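Local coordinates for protein MJ1225 (PDB 3KH5), which is of unknown function but binds AMP and ADP, carries four CBS motifs, and is a putative archaeal homologue of the gamma subunit of AMP-activated protein kinase, at residues A[56-61]-A[172-177]; A[201-206]-A[210-215]. All coordinates share one frame; numbering follows the deposited sequence.

Overall arrangement
Contact 1 comes first along the chain and contact 2 follows it, with about 19 Å between their centres. Contact 1 sets helix 54-63, from the first CBS motif, against helix 167-177, from the third. Contact 2 joins the end of helix 196-203 to helix 206-213, which follows after a short turn and runs onward at an angle. The two meet directly, since M61 SD of helix 54-63 lies 3.6 Å from L203 CD1 of helix 196-203, and I57 also packs on L203. Helix 54-63 therefore touches helix 167-177 and helix 196-203, both within the third CBS motif. Contact 1 includes an ADP-binding residue, whereas contact 2 lies farther out, about 22 Å from the centre of the chain.

Contact 1 (A[56-61]-A[172-177]). With ADP (adenosine-5'-diphosphate), chain D.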
loop_
_atom_site.group_PDB
_atom_site.type_symbol
_atom_site.label_atom_id
_atom_site.label_comp_id
_atom_site.label_asym_id
_atom_site.label_seq_id
_atom_site.Cartn_x
_atom_site.Cartn_y
_atom_site.Cartn_z
ATOM N N ASP A 56 1.186 7.749 1.042
ATOM C CA ASP A 56 1.633 9.136 1.135
ATOM C C ASP A 56 0.776 10.050 0.269
ATOM O O ASP A 56 0.527 11.205 0.626
ATOM C CB ASP A 56 3.086 9.250 0.695
ATOM C CG ASP A 56 4.027 8.517 1.614
ATOM O OD1 ASP A 56 3.999 8.795 2.831
ATOM O OD2 ASP A 56 4.808 7.675 1.118
ATOM N N ILE A 57 0.349 9.528 -0.879
ATOM C CA ILE A 57 -0.518 10.268 -1.793
ATOM C C ILE A 57 -1.905 10.429 -1.176
ATOM O O ILE A 57 -2.508 11.498 -1.276
ATOM C CB ILE A 57 -0.644 9.584 -3.186
ATOM C CG1 ILE A 57 0.724 9.447 -3.877
ATOM C CG2 ILE A 57 -1.667 10.328 -4.083
ATOM C CD1 ILE A 57 1.420 10.767 -4.234
ATOM N N VAL A 58 -2.404 9.370 -0.540
ATOM C CA VAL A 58 -3.689 9.414 0.180
ATOM C C VAL A 58 -3.665 10.426 1.340
ATOM O O VAL A 58 -4.657 11.114 1.600
ATOM C CB VAL A 58 -4.126 7.999 0.654
ATOM C CG1 VAL A 58 -5.332 8.062 1.592
ATOM C CG2 VAL A 58 -4.451 7.124 -0.545
ATOM N N ASP A 59 -2.524 10.506 2.019
ATOM C CA ASP A 59 -2.248 11.514 3.047
ATOM C C ASP A 59 -2.348 12.936 2.454
ATOM O O ASP A 59 -3.130 13.775 2.921
ATOM C CB ASP A 59 -0.840 11.217 3.593
ATOM C CG ASP A 59 -0.455 12.065 4.794
ATOM O OD1 ASP A 59 -0.911 13.218 4.916
ATOM O OD2 ASP A 59 0.357 11.575 5.611
ATOM N N PHE A 60 -1.548 13.171 1.417
ATOM C CA PHE A 60 -1.531 14.401 0.625
ATOM C C PHE A 60 -2.916 14.848 0.140
ATOM O O PHE A 60 -3.239 16.034 0.179
ATOM C CB PHE A 60 -0.589 14.169 -0.562
ATOM C CG PHE A 60 -0.563 15.274 -1.575
ATOM C CD1 PHE A 60 -0.021 16.517 -1.265
ATOM C CD2 PHE A 60 -1.032 15.050 -2.868
ATOM C CE1 PHE A 60 0.022 17.531 -2.217
ATOM C CE2 PHE A 60 -0.993 16.057 -3.829
ATOM C CZ PHE A 60 -0.465 17.300 -3.503
ATOM N N MET A 61 -3.727 13.891 -0.304
ATOM C CA MET A 61 -5.064 14.175 -0.826
ATOM C C MET A 61 -6.063 14.640 0.232
ATOM O O MET A 61 -7.130 15.156 -0.113
ATOM C CB MET A 61 -5.629 12.942 -1.529
ATOM C CG MET A 61 -5.176 12.752 -2.970
ATOM S SD MET A 61 -5.515 11.085 -3.607
ATOM C CE MET A 61 -6.897 10.556 -2.582
ATOM N N ARG A 172 -8.681 9.596 5.692
ATOM C CA ARG A 172 -8.300 9.797 7.082
ATOM C C ARG A 172 -8.172 8.467 7.792
ATOM O O ARG A 172 -7.174 8.208 8.460
ATOM C CB ARG A 172 -9.365 10.622 7.780
ATOM C CG ARG A 172 -9.313 12.070 7.438
ATOM C CD ARG A 172 -8.618 12.796 8.547
ATOM N NE ARG A 172 -9.398 13.971 8.890
ATOM C CZ ARG A 172 -8.889 15.095 9.376
ATOM N NH1 ARG A 172 -7.582 15.210 9.582
ATOM N NH2 ARG A 172 -9.692 16.114 9.655
ATOM N N THR A 173 -9.192 7.623 7.634
ATOM C CA THR A 173 -9.214 6.314 8.271
ATOM C C THR A 173 -8.000 5.497 7.853
ATOM O O THR A 173 -7.359 4.879 8.700
ATOM C CB THR A 173 -10.515 5.536 7.962
ATOM O OG1 THR A 173 -11.647 6.330 8.330
ATOM C CG2 THR A 173 -10.569 4.228 8.736
ATOM N N MET A 174 -7.679 5.505 6.560
ATOM C CA MET A 174 -6.534 4.745 6.059
ATOM C C MET A 174 -5.224 5.247 6.662
ATOM O O MET A 174 -4.421 4.463 7.176
ATOM C CB MET A 174 -6.451 4.825 4.529
ATOM C CG MET A 174 -7.494 4.018 3.774
ATOM S SD MET A 174 -7.304 4.204 1.985
ATOM C CE MET A 174 -8.588 3.083 1.423
ATOM N N VAL A 175 -5.012 6.559 6.585
ATOM C CA VAL A 175 -3.740 7.166 6.974
ATOM C C VAL A 175 -3.506 7.145 8.487
ATOM O O VAL A 175 -2.401 6.818 8.938
ATOM C CB VAL A 175 -3.586 8.592 6.383
ATOM C CG1 VAL A 175 -2.399 9.329 7.002
ATOM C CG2 VAL A 175 -3.432 8.521 4.865
ATOM N N ARG A 176 -4.540 7.470 9.266
ATOM C CA ARG A 176 -4.445 7.427 10.733
ATOM C C ARG A 176 -4.158 6.023 11.268
ATOM O O ARG A 176 -3.404 5.860 12.230
ATOM C CB ARG A 176 -5.722 7.959 11.393
ATOM C CG ARG A 176 -6.031 9.440 11.150
ATOM C CD ARG A 176 -5.032 10.380 11.837
ATOM N NE ARG A 176 -4.612 9.933 13.165
ATOM C CZ ARG A 176 -3.500 10.352 13.765
ATOM N NH1 ARG A 176 -2.700 11.222 13.157
ATOM N NH2 ARG A 176 -3.178 9.899 14.971
ATOM N N ASN A 177 -4.758 5.014 10.645
ATOM C CA ASN A 177 -4.613 3.642 11.116
ATOM C C ASN A 177 -3.445 2.899 10.466
ATOM O O ASN A 177 -3.059 1.814 10.926
ATOM C CB ASN A 177 -5.912 2.881 10.864
ATOM C CG ASN A 177 -7.026 3.298 11.800
ATOM O OD1 ASN A 177 -7.095 2.834 12.938
ATOM N ND2 ASN A 177 -7.915 4.164 11.321
HETATM P PB ADP D . 3.613 -0.571 3.720
HETATM O O1B ADP D . 2.919 -1.044 4.952
HETATM O O2B ADP D . 2.988 -1.257 2.383
HETATM O O3B ADP D . 5.196 -0.907 3.682
HETATM P PA ADP D . 2.249 1.525 2.845
HETATM O O1A ADP D . 1.032 1.918 3.591
HETATM O O2A ADP D . 2.466 2.242 1.398
HETATM O O3A ADP D . 3.575 1.000 3.535
HETATM O "O5'" ADP D . 2.893 2.949 3.374
HETATM C "C5'" ADP D . 2.671 3.529 4.698
HETATM C "C4'" ADP D . 3.746 4.601 5.059
HETATM O "O4'" ADP D . 5.000 3.899 5.335
HETATM C "C3'" ADP D . 4.048 5.637 3.954
HETATM O "O3'" ADP D . 4.231 6.922 4.562
HETATM C "C2'" ADP D . 5.355 5.123 3.341
HETATM O "O2'" ADP D . 6.147 6.183 2.781
HETATM C "C1'" ADP D . 6.050 4.524 4.558
HETATM N N9 ADP D . 7.040 3.482 4.154
HETATM C C8 ADP D . 6.876 2.436 3.334
HETATM N N7 ADP D . 8.025 1.753 3.254
HETATM C C5 ADP D . 8.915 2.369 4.026
HETATM C C6 ADP D . 10.248 2.144 4.348
HETATM N N6 ADP D . 10.910 1.111 3.834
HETATM N N1 ADP D . 10.859 2.994 5.191
HETATM C C2 ADP D . 10.219 4.033 5.717
HETATM N N3 ADP D . 8.949 4.274 5.430
HETATM C C4 ADP D . 8.284 3.462 4.595
#
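With CG1 anti to its backbone N (chi1 169°) and CG2 beside that N, V175 spreads its two methyls over V58 and D59, while D59 holds CG anti to its own N and crosses the valine at about a right angle. This is helix-to-helix packing between the first and third CBS motifs: the axes of 56-61 and 172-177 come within 9.3 Å, inclined at 124°. The valines slide past each other in opposite directions, V58 CG1 lying 3.8 Å from V175 CG2. M174 brings its sulfur to the other flank of the patch, SD being 4.4 Å from V58 CG1. No hydrogen bond spans the two segments. D59 gives V175 mainly its carbon skeleton and one carboxylate oxygen, with OD2 3.8 Å from V175 CG1, whereas OD1 accepts a bond from K66 N.

D56, one turn before F60, points away from helix 172-177 and serves a bound ADP. Its carboxylate grips the ribose with both oxygens: OD1 accepts from O3' at 2.6 Å and OD2 from O2', also at 2.6 Å. Each oxygen has a second partner, K66 NZ in a salt bridge to OD1 and T53 N to OD2, which together fix the rotation of the group. Without this carboxylate, as with an alanine here, both ribose hydroxyls would probably lose an acceptor and K66 NZ its salt-bridge partner. V175 CG2 sits against the backbone of the other helix, 3.6 Å from D59 N.

Contact 2 (A[201-206]-A[210-215]); sequences KLLGSD and NHMQTG
M212 and L203 cross at about a right angle, the methionine stretching its thioether across to the last turn of helix 196-203. Its chain is extended beyond CG (chi2 176°, chi3 -163°), which carries the terminal methyl over the gap between backbones whose CA atoms stay 9.5 Å apart at L203 and M212. There CE rests on two parts of the leucine, 3.9 Å from L203 CD2 and 3.4 Å from L203 O, an apolar contact with the side chain and a van der Waals touch on the carbonyl oxygen of the same residue.

The arrangement is a tight turn between consecutive helices, with G204 leaving helical geometry and S205 at the N-cap of helix 206-213. S205 OG accepts from A208 N, as an N-cap does, and donates to L202 O at 2.7 Å. That carbonyl also receives S205 N, so two donors from one residue hold the end of the first helix to the start of the next. Beyond the cap the second helix begins regularly: N210 N donates to D206 O at 3.1 Å. The side-chain ND2 of N210 bonds to W207 O.

Around this turn, L203 and M212 both pack on F78 of helix 78-81, M212 reaches L79 as well, and its flank meets I220 of helix 218-222, so the two side chains fill the junction of four helices.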
loop_
_atom_site.group_PDB
_atom_site.type_symbol
_atom_site.label_atom_id
_atom_site.label_comp_id
_atom_site.label_asym_id
_atom_site.label_seq_id
_atom_site.Cartn_x
_atom_site.Cartn_y
_atom_site.Cartn_z
ATOM N N LYS A 201 -5.979 5.547 -8.782
ATOM C CA LYS A 201 -6.635 5.249 -10.051
ATOM C C LYS A 201 -7.714 6.277 -10.357
ATOM O O LYS A 201 -7.897 6.663 -11.515
ATOM C CB LYS A 201 -7.252 3.851 -10.027
ATOM C CG LYS A 201 -6.254 2.706 -10.099
ATOM C CD LYS A 201 -6.982 1.379 -9.938
ATOM C CE LYS A 201 -6.133 0.207 -10.405
ATOM N NZ LYS A 201 -6.824 -1.094 -10.171
ATOM N N LEU A 202 -8.427 6.712 -9.318
ATOM C CA LEU A 202 -9.423 7.765 -9.461
ATOM C C LEU A 202 -8.785 9.051 -9.986
ATOM O O LEU A 202 -9.348 9.708 -10.859
ATOM C CB LEU A 202 -10.153 8.020 -8.137
ATOM C CG LEU A 202 -11.329 9.007 -8.186
ATOM C CD1 LEU A 202 -12.417 8.559 -9.167
ATOM C CD2 LEU A 202 -11.924 9.196 -6.806
ATOM N N LEU A 203 -7.605 9.388 -9.463
ATOM C CA LEU A 203 -6.872 10.585 -9.875
ATOM C C LEU A 203 -6.494 10.583 -11.350
ATOM O O LEU A 203 -6.581 11.615 -12.019
ATOM C CB LEU A 203 -5.616 10.772 -9.023
ATOM C CG LEU A 203 -5.815 11.393 -7.640
ATOM C CD1 LEU A 203 -4.467 11.592 -6.974
ATOM C CD2 LEU A 203 -6.576 12.718 -7.717
ATOM N N GLY A 204 -6.077 9.423 -11.851
ATOM C CA GLY A 204 -5.736 9.278 -13.259
ATOM C C GLY A 204 -6.911 8.917 -14.153
ATOM O O GLY A 204 -6.719 8.288 -15.194
ATOM N N SER A 205 -8.124 9.306 -13.763
ATOM C CA SER A 205 -9.301 9.027 -14.589
ATOM C C SER A 205 -9.679 10.222 -15.469
ATOM O O SER A 205 -9.239 11.350 -15.225
ATOM C CB SER A 205 -10.495 8.587 -13.731
ATOM O OG SER A 205 -10.998 9.655 -12.950
ATOM N N ASP A 206 -10.478 9.953 -16.502
ATOM C CA ASP A 206 -11.080 11.006 -17.312
ATOM C C ASP A 206 -11.977 11.851 -16.423
ATOM O O ASP A 206 -11.874 13.081 -16.417
ATOM C CB ASP A 206 -11.905 10.418 -18.462
ATOM C CG ASP A 206 -11.046 9.842 -19.576
ATOM O OD1 ASP A 206 -9.901 10.310 -19.770
ATOM O OD2 ASP A 206 -11.524 8.921 -20.271
ATOM N N ASN A 210 -11.181 16.006 -15.833
ATOM C CA ASN A 210 -12.306 16.883 -16.136
ATOM C C ASN A 210 -12.632 17.872 -14.991
ATOM O O ASN A 210 -12.730 19.093 -15.232
ATOM C CB ASN A 210 -13.505 16.032 -16.620
ATOM C CG ASN A 210 -14.812 16.384 -15.939
ATOM O OD1 ASN A 210 -15.405 17.432 -16.196
ATOM N ND2 ASN A 210 -15.284 15.488 -15.077
ATOM N N HIS A 211 -12.762 17.356 -13.760
ATOM C CA HIS A 211 -13.023 18.204 -12.582
ATOM C C HIS A 211 -11.886 19.163 -12.261
ATOM O O HIS A 211 -12.127 20.328 -11.961
ATOM C CB HIS A 211 -13.325 17.360 -11.343
ATOM C CG HIS A 211 -14.773 17.037 -11.176
ATOM N ND1 HIS A 211 -15.644 17.849 -10.483
ATOM C CD2 HIS A 211 -15.507 15.991 -11.623
ATOM C CE1 HIS A 211 -16.853 17.316 -10.509
ATOM N NE2 HIS A 211 -16.796 16.187 -11.192
ATOM N N MET A 212 -10.656 18.660 -12.326
ATOM C CA MET A 212 -9.462 19.432 -11.992
ATOM C C MET A 212 -9.333 20.720 -12.820
ATOM O O MET A 212 -8.927 21.759 -12.297
ATOM C CB MET A 212 -8.211 18.570 -12.179
ATOM C CG MET A 212 -8.106 17.343 -11.277
ATOM S SD MET A 212 -6.622 16.383 -11.744
ATOM C CE MET A 212 -6.972 14.799 -10.949
ATOM N N GLN A 213 -9.681 20.633 -14.107
ATOM C CA GLN A 213 -9.610 21.764 -15.047
ATOM C C GLN A 213 -10.531 22.906 -14.650
ATOM O O GLN A 213 -10.159 24.082 -14.723
ATOM C CB GLN A 213 -9.976 21.318 -16.470
ATOM C CG GLN A 213 -9.145 20.175 -17.037
ATOM C CD GLN A 213 -7.692 20.544 -17.286
ATOM O OE1 GLN A 213 -7.133 21.420 -16.624
ATOM N NE2 GLN A 213 -7.073 19.877 -18.257
ATOM N N THR A 214 -11.745 22.538 -14.251
ATOM C CA THR A 214 -12.750 23.478 -13.775
ATOM C C THR A 214 -12.645 23.560 -12.248
ATOM O O THR A 214 -13.416 24.270 -11.595
ATOM C CB THR A 214 -14.187 23.026 -14.188
ATOM O OG1 THR A 214 -14.648 21.997 -13.293
ATOM C CG2 THR A 214 -14.210 22.489 -15.627
ATOM N N GLY A 215 -11.662 22.840 -11.708
ATOM C CA GLY A 215 -11.519 22.585 -10.274
ATOM C C GLY A 215 -11.721 23.761 -9.344
ATOM O O GLY A 215 -11.092 24.803 -9.532
#